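Local coordinates for protein VP1 (PDB 4PCH) that probably serves as the major structural protein of the polyomavirus capsid, forming pentamers that build the icosahedral shell and mediate attachment to host cells, at residues Ile113-Tyr119 and Pro197-Ser201; Ala145-Pro149 and Asn168-Trp174; Tyr21-Leu27 and Arg260-Cys266. All coordinates share one frame; numbering follows the deposited sequence.

Contact 1 (Ile113-Tyr119 and Pro197-Ser201)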
loop_
_atom_site.group_PDB
_atom_site.type_symbol
_atom_site.label_atom_id
_atom_site.label_comp_id
_atom_site.label_asym_id
_atom_site.label_seq_id
_atom_site.Cartn_x
_atom_site.Cartn_y
_atom_site.Cartn_z
ATOM N N ILE B 113 -7.564 11.407 14.389
ATOM C CA ILE B 113 -6.842 10.346 15.089
ATOM C C ILE B 113 -5.507 10.119 14.422
ATOM O O ILE B 113 -5.431 10.057 13.193
ATOM C CB ILE B 113 -7.620 9.020 15.064
ATOM C CG1 ILE B 113 -9.018 9.204 15.664
ATOM C CG2 ILE B 113 -6.830 7.923 15.755
ATOM C CD1 ILE B 113 -9.024 9.594 17.129
ATOM N N GLU B 114 -4.445 9.961 15.201
ATOM C CA GLU B 114 -3.162 9.549 14.645
ATOM C C GLU B 114 -2.304 8.904 15.709
ATOM O O GLU B 114 -2.547 9.068 16.887
ATOM C CB GLU B 114 -2.376 10.716 14.001
ATOM C CG GLU B 114 -2.095 11.893 14.941
ATOM C CD GLU B 114 -3.335 12.741 15.254
ATOM O OE1 GLU B 114 -4.022 13.143 14.299
ATOM O OE2 GLU B 114 -3.623 13.022 16.448
ATOM N N GLY B 115 -1.281 8.203 15.257
ATOM C CA GLY B 115 -0.294 7.616 16.157
ATOM C C GLY B 115 -0.202 6.113 16.055
ATOM O O GLY B 115 -0.522 5.520 15.033
ATOM N N THR B 116 0.318 5.520 17.111
ATOM C CA THR B 116 0.661 4.091 17.126
ATOM C C THR B 116 -0.622 3.263 17.187
ATOM O O THR B 116 -1.590 3.641 17.848
ATOM C CB THR B 116 1.655 3.841 18.298
ATOM O OG1 THR B 116 2.936 4.344 17.911
ATOM C CG2 THR B 116 1.799 2.382 18.655
ATOM N N GLN B 117 -0.626 2.122 16.495
ATOM C CA GLN B 117 -1.834 1.333 16.304
ATOM C C GLN B 117 -1.544 -0.159 16.501
ATOM O O GLN B 117 -0.422 -0.622 16.288
ATOM C CB GLN B 117 -2.392 1.522 14.876
ATOM C CG GLN B 117 -2.634 2.974 14.490
ATOM C CD GLN B 117 -2.572 3.228 13.008
ATOM O OE1 GLN B 117 -3.237 2.553 12.211
ATOM N NE2 GLN B 117 -1.816 4.273 12.616
ATOM N N LEU B 118 -2.615 -0.874 16.847
ATOM C CA LEU B 118 -2.625 -2.336 16.893
ATOM C C LEU B 118 -3.996 -2.815 16.476
ATOM O O LEU B 118 -4.995 -2.340 17.017
ATOM C CB LEU B 118 -2.315 -2.835 18.290
ATOM C CG LEU B 118 -2.541 -4.336 18.573
ATOM C CD1 LEU B 118 -1.601 -5.181 17.713
ATOM C CD2 LEU B 118 -2.422 -4.680 20.049
ATOM N N TYR B 119 -4.026 -3.768 15.546
ATOM C CA TYR B 119 -5.281 -4.435 15.132
ATOM C C TYR B 119 -5.049 -5.922 15.281
ATOM O O TYR B 119 -4.183 -6.473 14.625
ATOM C CB TYR B 119 -5.649 -4.062 13.719
ATOM C CG TYR B 119 -5.654 -2.564 13.518
ATOM C CD1 TYR B 119 -6.732 -1.801 13.927
ATOM C CD2 TYR B 119 -4.569 -1.909 12.959
ATOM C CE1 TYR B 119 -6.736 -0.420 13.791
ATOM C CE2 TYR B 119 -4.576 -0.536 12.785
ATOM C CZ TYR B 119 -5.654 0.209 13.224
ATOM O OH TYR B 119 -5.678 1.574 13.099
ATOM N N PRO B 197 -1.199 8.377 10.358
ATOM C CA PRO B 197 -2.642 8.241 10.148
ATOM C C PRO B 197 -3.076 6.770 10.125
ATOM O O PRO B 197 -2.397 5.946 9.547
ATOM C CB PRO B 197 -2.873 8.905 8.785
ATOM C CG PRO B 197 -1.648 9.711 8.514
ATOM C CD PRO B 197 -0.526 8.962 9.192
ATOM N N PRO B 198 -4.217 6.453 10.745
ATOM C CA PRO B 198 -4.802 5.111 10.636
ATOM C C PRO B 198 -5.650 4.910 9.393
ATOM O O PRO B 198 -6.266 5.856 8.903
ATOM C CB PRO B 198 -5.700 5.031 11.858
ATOM C CG PRO B 198 -6.134 6.455 12.113
ATOM C CD PRO B 198 -5.020 7.349 11.601
ATOM N N VAL B 199 -5.699 3.669 8.910
ATOM C CA VAL B 199 -6.582 3.271 7.819
ATOM C C VAL B 199 -7.310 2.028 8.312
ATOM O O VAL B 199 -6.666 1.040 8.647
ATOM C CB VAL B 199 -5.788 2.952 6.549
ATOM C CG1 VAL B 199 -6.724 2.495 5.429
ATOM C CG2 VAL B 199 -4.982 4.166 6.123
ATOM N N VAL B 200 -8.639 2.107 8.376
ATOM C CA VAL B 200 -9.493 1.040 8.916
ATOM C C VAL B 200 -10.439 0.716 7.766
ATOM O O VAL B 200 -10.998 1.605 7.150
ATOM C CB VAL B 200 -10.299 1.524 10.144
ATOM C CG1 VAL B 200 -11.453 0.578 10.486
ATOM C CG2 VAL B 200 -9.383 1.676 11.357
ATOM N N SER B 201 -10.626 -0.560 7.488
ATOM C CA SER B 201 -11.648 -0.953 6.524
ATOM C C SER B 201 -12.516 -2.021 7.137
ATOM O O SER B 201 -12.089 -2.726 8.040
ATOM C CB SER B 201 -11.040 -1.462 5.240
ATOM O OG SER B 201 -10.474 -2.745 5.411
HETATM O O HOH W 1 -3.342 1.909 9.586
HETATM O O HOH W 2 -1.266 3.692 9.411
#

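Contact 2 (Ala145-Pro149 and Asn168-Trp174)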
loop_
_atom_site.group_PDB
_atom_site.type_symbol
_atom_site.label_atom_id
_atom_site.label_comp_id
_atom_site.label_asym_id
_atom_site.label_seq_id
_atom_site.Cartn_x
_atom_site.Cartn_y
_atom_site.Cartn_z
ATOM N N ALA B 145 -2.353 -3.086 39.181
ATOM C CA ALA B 145 -3.692 -3.527 38.751
ATOM C C ALA B 145 -3.679 -4.238 37.416
ATOM O O ALA B 145 -4.641 -4.943 37.056
ATOM C CB ALA B 145 -4.652 -2.346 38.728
ATOM N N LEU B 146 -2.582 -4.071 36.674
ATOM C CA LEU B 146 -2.414 -4.688 35.384
ATOM C C LEU B 146 -1.521 -5.925 35.484
ATOM O O LEU B 146 -0.689 -6.033 36.390
ATOM C CB LEU B 146 -1.775 -3.668 34.413
ATOM C CG LEU B 146 -2.587 -2.400 34.244
ATOM C CD1 LEU B 146 -1.819 -1.367 33.442
ATOM C CD2 LEU B 146 -3.949 -2.676 33.628
ATOM N N GLU B 147 -1.683 -6.849 34.542
ATOM C CA GLU B 147 -0.850 -8.066 34.498
ATOM C C GLU B 147 0.585 -7.711 34.083
ATOM O O GLU B 147 0.851 -7.339 32.904
ATOM C CB GLU B 147 -1.419 -9.109 33.518
ATOM C CG GLU B 147 -2.581 -9.936 34.080
ATOM C CD GLU B 147 -2.189 -11.001 35.118
ATOM O OE1 GLU B 147 -1.003 -11.197 35.422
ATOM O OE2 GLU B 147 -3.075 -11.683 35.668
ATOM N N GLY B 148 1.499 -7.829 35.045
ATOM C CA GLY B 148 2.900 -7.478 34.823
ATOM C C GLY B 148 3.562 -8.572 33.985
ATOM O O GLY B 148 3.414 -9.753 34.310
ATOM N N PRO B 149 4.336 -8.180 32.969
ATOM C CA PRO B 149 4.954 -9.124 32.049
ATOM C C PRO B 149 6.253 -9.743 32.512
ATOM O O PRO B 149 6.822 -10.537 31.760
ATOM C CB PRO B 149 5.274 -8.242 30.846
ATOM C CG PRO B 149 5.673 -6.960 31.469
ATOM C CD PRO B 149 4.659 -6.794 32.576
ATOM N N ASN B 168 -7.340 -7.649 32.158
ATOM C CA ASN B 168 -6.277 -6.695 32.498
ATOM C C ASN B 168 -4.867 -7.002 31.963
ATOM O O ASN B 168 -3.879 -6.761 32.642
ATOM C CB ASN B 168 -6.249 -6.508 33.997
ATOM C CG ASN B 168 -5.817 -7.765 34.751
ATOM O OD1 ASN B 168 -5.989 -8.902 34.273
ATOM N ND2 ASN B 168 -5.264 -7.563 35.929
ATOM N N PHE B 169 -4.802 -7.514 30.758
ATOM C CA PHE B 169 -3.556 -7.765 30.043
ATOM C C PHE B 169 -3.295 -6.646 29.041
ATOM O O PHE B 169 -3.892 -6.601 27.980
ATOM C CB PHE B 169 -3.646 -9.091 29.274
ATOM C CG PHE B 169 -3.473 -10.316 30.127
ATOM C CD1 PHE B 169 -4.543 -10.901 30.756
ATOM C CD2 PHE B 169 -2.227 -10.926 30.246
ATOM C CE1 PHE B 169 -4.375 -12.034 31.529
ATOM C CE2 PHE B 169 -2.058 -12.077 31.006
ATOM C CZ PHE B 169 -3.133 -12.635 31.654
ATOM N N PRO B 170 -2.348 -5.751 29.352
ATOM C CA PRO B 170 -2.097 -4.677 28.386
ATOM C C PRO B 170 -1.467 -5.157 27.088
ATOM O O PRO B 170 -0.520 -5.933 27.119
ATOM C CB PRO B 170 -1.108 -3.764 29.139
ATOM C CG PRO B 170 -1.324 -4.080 30.566
ATOM C CD PRO B 170 -1.565 -5.571 30.568
ATOM N N VAL B 171 -1.930 -4.608 25.969
ATOM C CA VAL B 171 -1.455 -4.998 24.656
ATOM C C VAL B 171 -0.017 -4.520 24.430
ATOM O O VAL B 171 0.705 -5.071 23.627
ATOM C CB VAL B 171 -2.396 -4.474 23.547
ATOM C CG1 VAL B 171 -3.814 -4.979 23.763
ATOM C CG2 VAL B 171 -2.369 -2.953 23.453
ATOM N N GLU B 172 0.395 -3.493 25.180
ATOM C CA GLU B 172 1.771 -3.020 25.136
ATOM C C GLU B 172 2.789 -3.999 25.746
ATOM O O GLU B 172 3.988 -3.835 25.515
ATOM C CB GLU B 172 1.890 -1.693 25.855
ATOM C CG GLU B 172 1.220 -0.562 25.132
ATOM C CD GLU B 172 0.956 0.613 26.047
ATOM O OE1 GLU B 172 1.930 1.204 26.534
ATOM O OE2 GLU B 172 -0.218 0.933 26.245
ATOM N N LEU B 173 2.326 -4.999 26.518
ATOM C CA LEU B 173 3.220 -5.849 27.312
ATOM C C LEU B 173 3.107 -7.364 27.046
ATOM O O LEU B 173 3.880 -8.159 27.597
ATOM C CB LEU B 173 2.935 -5.594 28.797
ATOM C CG LEU B 173 2.990 -4.149 29.287
ATOM C CD1 LEU B 173 2.508 -4.046 30.758
ATOM C CD2 LEU B 173 4.419 -3.616 29.138
ATOM N N TRP B 174 2.150 -7.770 26.212
ATOM C CA TRP B 174 1.822 -9.198 26.035
ATOM C C TRP B 174 1.630 -9.472 24.551
ATOM O O TRP B 174 0.775 -8.803 23.943
ATOM C CB TRP B 174 0.553 -9.550 26.801
ATOM C CG TRP B 174 0.701 -9.470 28.297
ATOM C CD1 TRP B 174 0.352 -8.435 29.116
ATOM C CD2 TRP B 174 1.268 -10.469 29.138
ATOM N NE1 TRP B 174 0.664 -8.733 30.412
ATOM C CE2 TRP B 174 1.224 -9.989 30.454
ATOM C CE3 TRP B 174 1.810 -11.746 28.900
ATOM C CZ2 TRP B 174 1.696 -10.729 31.530
ATOM C CZ3 TRP B 174 2.286 -12.476 29.977
ATOM C CH2 TRP B 174 2.239 -11.962 31.270
#

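Contact 3 (Tyr21-Leu27 and Arg260-Cys266)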
loop_
_atom_site.group_PDB
_atom_site.type_symbol
_atom_site.label_atom_id
_atom_site.label_comp_id
_atom_site.label_asym_id
_atom_site.label_seq_id
_atom_site.Cartn_x
_atom_site.Cartn_y
_atom_site.Cartn_z
ATOM N N TYR B 21 -23.496 -24.833 13.163
ATOM C CA TYR B 21 -23.945 -23.787 14.072
ATOM C C TYR B 21 -23.072 -22.579 13.835
ATOM O O TYR B 21 -21.883 -22.713 13.592
ATOM C CB TYR B 21 -23.822 -24.222 15.533
ATOM C CG TYR B 21 -24.183 -23.176 16.581
ATOM C CD1 TYR B 21 -25.489 -22.863 16.859
ATOM C CD2 TYR B 21 -23.189 -22.508 17.294
ATOM C CE1 TYR B 21 -25.809 -21.914 17.822
ATOM C CE2 TYR B 21 -23.498 -21.585 18.263
ATOM C CZ TYR B 21 -24.809 -21.275 18.514
ATOM O OH TYR B 21 -25.105 -20.327 19.474
ATOM N N LYS B 22 -23.673 -21.408 13.906
ATOM C CA LYS B 22 -22.898 -20.198 13.822
ATOM C C LYS B 22 -23.270 -19.317 14.988
ATOM O O LYS B 22 -24.419 -19.327 15.461
ATOM C CB LYS B 22 -23.089 -19.495 12.468
ATOM C CG LYS B 22 -24.506 -19.335 11.998
ATOM C CD LYS B 22 -24.539 -18.821 10.564
ATOM C CE LYS B 22 -25.959 -18.788 10.036
ATOM N NZ LYS B 22 -26.009 -18.515 8.571
ATOM N N VAL B 23 -22.307 -18.561 15.465
ATOM C CA VAL B 23 -22.594 -17.645 16.547
ATOM C C VAL B 23 -21.910 -16.316 16.299
ATOM O O VAL B 23 -20.882 -16.269 15.638
ATOM C CB VAL B 23 -22.180 -18.247 17.885
ATOM C CG1 VAL B 23 -20.684 -18.511 17.930
ATOM C CG2 VAL B 23 -22.649 -17.369 19.042
ATOM N N GLU B 24 -22.510 -15.257 16.841
ATOM C CA GLU B 24 -22.013 -13.873 16.658
ATOM C C GLU B 24 -21.679 -13.285 18.022
ATOM O O GLU B 24 -22.316 -13.632 19.021
ATOM C CB GLU B 24 -23.072 -12.994 15.988
ATOM C CG GLU B 24 -23.325 -13.339 14.515
ATOM C CD GLU B 24 -24.309 -12.424 13.780
ATOM O OE1 GLU B 24 -24.831 -11.425 14.348
ATOM O OE2 GLU B 24 -24.570 -12.723 12.586
ATOM N N ALA B 25 -20.735 -12.361 18.047
ATOM C CA ALA B 25 -20.435 -11.608 19.241
ATOM C C ALA B 25 -19.786 -10.301 18.841
ATOM O O ALA B 25 -19.149 -10.214 17.784
ATOM C CB ALA B 25 -19.507 -12.377 20.157
ATOM N N VAL B 26 -19.970 -9.286 19.685
ATOM C CA VAL B 26 -19.191 -8.065 19.550
ATOM C C VAL B 26 -18.377 -7.855 20.826
ATOM O O VAL B 26 -18.957 -7.708 21.901
ATOM C CB VAL B 26 -20.060 -6.842 19.307
ATOM C CG1 VAL B 26 -19.181 -5.603 19.183
ATOM C CG2 VAL B 26 -20.924 -7.044 18.072
ATOM N N LEU B 27 -17.061 -7.901 20.683
ATOM C CA LEU B 27 -16.116 -7.704 21.779
ATOM C C LEU B 27 -15.931 -6.208 21.884
ATOM O O LEU B 27 -15.654 -5.531 20.892
ATOM C CB LEU B 27 -14.772 -8.373 21.572
ATOM C CG LEU B 27 -14.656 -9.854 21.969
ATOM C CD1 LEU B 27 -15.676 -10.663 21.173
ATOM C CD2 LEU B 27 -13.258 -10.416 21.814
ATOM N N ARG B 260 -15.383 -5.051 18.138
ATOM C CA ARG B 260 -14.939 -5.973 17.080
ATOM C C ARG B 260 -15.947 -7.100 16.968
ATOM O O ARG B 260 -16.144 -7.860 17.920
ATOM C CB ARG B 260 -13.519 -6.543 17.244
ATOM C CG ARG B 260 -13.186 -7.532 16.130
ATOM C CD ARG B 260 -11.727 -7.962 16.102
ATOM N NE ARG B 260 -10.866 -6.910 15.534
ATOM C CZ ARG B 260 -10.647 -6.737 14.232
ATOM N NH1 ARG B 260 -11.230 -7.515 13.323
ATOM N NH2 ARG B 260 -9.856 -5.756 13.799
ATOM N N PHE B 261 -16.584 -7.159 15.799
ATOM C CA PHE B 261 -17.571 -8.191 15.446
ATOM C C PHE B 261 -16.875 -9.487 15.072
ATOM O O PHE B 261 -15.897 -9.466 14.363
ATOM C CB PHE B 261 -18.449 -7.703 14.277
ATOM C CG PHE B 261 -19.419 -8.731 13.755
ATOM C CD1 PHE B 261 -20.584 -9.004 14.442
ATOM C CD2 PHE B 261 -19.147 -9.444 12.580
ATOM C CE1 PHE B 261 -21.491 -9.938 13.984
ATOM C CE2 PHE B 261 -20.054 -10.378 12.120
ATOM C CZ PHE B 261 -21.212 -10.634 12.815
ATOM N N PHE B 262 -17.457 -10.625 15.480
ATOM C CA PHE B 262 -17.041 -11.941 15.004
ATOM C C PHE B 262 -18.291 -12.738 14.669
ATOM O O PHE B 262 -19.277 -12.672 15.407
ATOM C CB PHE B 262 -16.325 -12.750 16.080
ATOM C CG PHE B 262 -14.967 -12.233 16.479
ATOM C CD1 PHE B 262 -14.842 -11.210 17.406
ATOM C CD2 PHE B 262 -13.802 -12.799 15.941
ATOM C CE1 PHE B 262 -13.585 -10.778 17.818
ATOM C CE2 PHE B 262 -12.543 -12.368 16.348
ATOM C CZ PHE B 262 -12.447 -11.354 17.307
ATOM N N ARG B 263 -18.257 -13.480 13.559
ATOM C CA ARG B 263 -19.221 -14.546 13.293
ATOM C C ARG B 263 -18.401 -15.825 13.091
ATOM O O ARG B 263 -17.551 -15.893 12.209
ATOM C CB ARG B 263 -20.056 -14.265 12.029
ATOM C CG ARG B 263 -21.110 -15.338 11.757
ATOM C CD ARG B 263 -21.907 -15.100 10.486
ATOM N NE ARG B 263 -22.554 -13.790 10.401
ATOM C CZ ARG B 263 -22.093 -12.727 9.739
ATOM N NH1 ARG B 263 -22.804 -11.607 9.747
ATOM N NH2 ARG B 263 -20.905 -12.736 9.105
ATOM N N VAL B 264 -18.660 -16.837 13.902
ATOM C CA VAL B 264 -17.843 -18.054 13.865
ATOM C C VAL B 264 -18.727 -19.173 13.338
ATOM O O VAL B 264 -19.823 -19.413 13.888
ATOM C CB VAL B 264 -17.312 -18.414 15.278
ATOM C CG1 VAL B 264 -16.496 -19.695 15.241
ATOM C CG2 VAL B 264 -16.439 -17.292 15.844
ATOM N N HIS B 265 -18.262 -19.864 12.295
ATOM C CA HIS B 265 -19.006 -20.965 11.708
ATOM C C HIS B 265 -18.453 -22.289 12.154
ATOM O O HIS B 265 -17.257 -22.532 12.039
ATOM C CB HIS B 265 -18.926 -20.879 10.199
ATOM C CG HIS B 265 -19.406 -19.575 9.661
ATOM N ND1 HIS B 265 -20.664 -19.419 9.113
ATOM C CD2 HIS B 265 -18.807 -18.366 9.581
ATOM C CE1 HIS B 265 -20.812 -18.167 8.720
ATOM N NE2 HIS B 265 -19.707 -17.508 9.008
ATOM N N CYS B 266 -19.338 -23.143 12.651
ATOM C CA CYS B 266 -18.959 -24.440 13.249
ATOM C C CYS B 266 -19.670 -25.600 12.565
ATOM O O CYS B 266 -20.797 -25.465 12.087
ATOM C CB CYS B 266 -19.316 -24.482 14.724
ATOM S SG CYS B 266 -18.513 -23.202 15.705
#

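Contact 1 (Ile113-Tyr119 and Pro197-Ser201)
Pro198, on the approach to strand 199-203, packs against Ile113, Gln117 and Tyr119 where jelly-roll strand E (117-124) begins. Its ring is met from several sides: CD lies 3.2 Å from the backbone O of Ile113, CG meets Ile113 CG2 at 4.0 Å, and CB faces the hydroxyl of Tyr119. The Gln117 side chain crosses the proline at about a right angle. Gln117 CG stands beside its backbone N (chi1 -54°) and the chain then runs extended, which carries the amide across to Pro198, with OE1 3.4 Å from Pro198 CA. The amide is fixed in rotation from both ends. NE2 donates to Gly115 O at 3.0 Å in the amide plane, while OE1 accepts the Tyr119 hydroxyl at 2.8 Å, tilted from the carbonyl plane. Strand E belongs to the CHEF sheet of the VP1 jelly roll, whereas strand 199-203, between strands 184-191 and 208-219, pairs antiparallel with a strand of a neighbouring subunit. Between the two segments water takes the place of direct hydrogen bonds. One water donates to Gln117 OE1 at 2.7 Å and accepts from Val199 N at 3.0 Å; a second donates to Pro197 O and accepts a weak bond from Gln117 NE2. Val200 CG2 approaches the Tyr119 ring obliquely, 4.2 Å from Tyr119 CE1, and Val200 also packs on Leu92 of strand 79-93.

Contact 2 (Ala145-Pro149 and Asn168-Trp174)
Glu147 lies alongside Phe169, and its side chain runs along the Phe169 ring from CB to the carboxylate. CB sits 3.5 Å from the backbone O of Asn168 and close to Trp174 NE1. CG is centred over one face of the Phe169 ring, 3.6 Å from its centroid and 9° off the normal, a CH-pi contact; Asn168 OD1 approaches the same carbon. The bend at chi2 (-74°) lays the carboxylate along the ring, within 17° of its plane, with CD 3.9 Å from Phe169 CZ and OE2 near the same atom. At the tip, OE1 forms a salt bridge with Lys162. Both segments belong to the long EF loop of the VP1 jelly roll, between strands 117-124 and 184-191, and here two passes of that loop are tied together without regular strand pairing. Asn168 ND2 donates to Ala145 O at 2.9 Å, nearly straight, and Glu147 N donates to Asn168 O at 2.9 Å. Trp174 NE1, with its partner in the indole plane, donates to Glu147 O at 2.9 Å from above the carbonyl plane. Farther on, Pro149 CD rests on Leu173 CD1 at 3.9 Å, while Leu146 CB packs on Pro170 CG.

Contact 3 (Tyr21-Leu27 and Arg260-Cys266)
The Phe261 ring presents its edge to Glu24, with Phe261 CE1 3.7 Å from Glu24 OE1, and the carboxylate is turned 78° from the ring plane. The Arg263 guanidinium stands at the same ring's edge: Phe261 CZ lies 3.6 Å above one guanidinium face, offset toward the rim. At the guanidinium edge, Arg263 NE donates to Glu24 OE2 at 3.2 Å in a bent salt bridge, tilted from both planes, that meets the oxygen on its anti side. Arg263 CG stands anti to the backbone N (chi1 -178°), and a bend at chi3 turns NE toward Glu24; Glu24 at NE and Glu89 at NH2 hold the guanidinium and fix its rotation, and Glu89 also accepts from His265 NE2. The His265 ring is approached obliquely by Lys22 CB, and Val26 CG2 lies at the edge of Phe261, 4.1 Å from Phe261 CD1. These residues lie on one face of the sheet, where Thr179 and Pro178 of a neighbouring subunit pack on Glu24, Val26, Phe261 and Arg263. The other face is more apolar. Leu27 CD1 comes obliquely to the Phe262 ring, 3.9 Å from Phe262 CD1, while Ala25 O lies at that ring's edge, near its plane. Val23 CG1 meets Val264 CB at 4.3 Å, and Val23, Ala25 and Leu27 rest on strand 62-67. Eight backbone hydrogen bonds, two at each of the hydrogen-bonded pairs Tyr21-Cys266, Val23-Val264, Ala25-Phe262 and Leu27-Arg260, join the strands; Cys266 N to Tyr21 O is 2.7 Å. In the non-hydrogen-bonded pairs between them, CA-H groups face carbonyls, as from Lys22 CA to Val264 O. The pairing is that of the first and last strands in the BIDG sheet of the viral jelly roll, the core of VP1 that this chain comprises.

Contacts 1 and 2 are largely buried, while contact 3 is partly buried, with one sheet face turned to the sandwich interior and the other meeting a neighbouring subunit. Contact 3 joins strands 9-27 and 253-271 by a regular antiparallel ladder; contact 1 brings the start of strand E to strand 199-203 through proline packing and bridging waters; contact 2 ties two passes of the EF loop by isolated hydrogen bonds and aromatic packing. Along the chain, contact 2 is nested within the loop closed by contact 1, and both within that of contact 3. Contacts 1 and 2 touch (Leu118 CD2 to Val171 CB, 3.5 Å), whereas contacts 2 and 3 lie on opposite sides of the chain's centre.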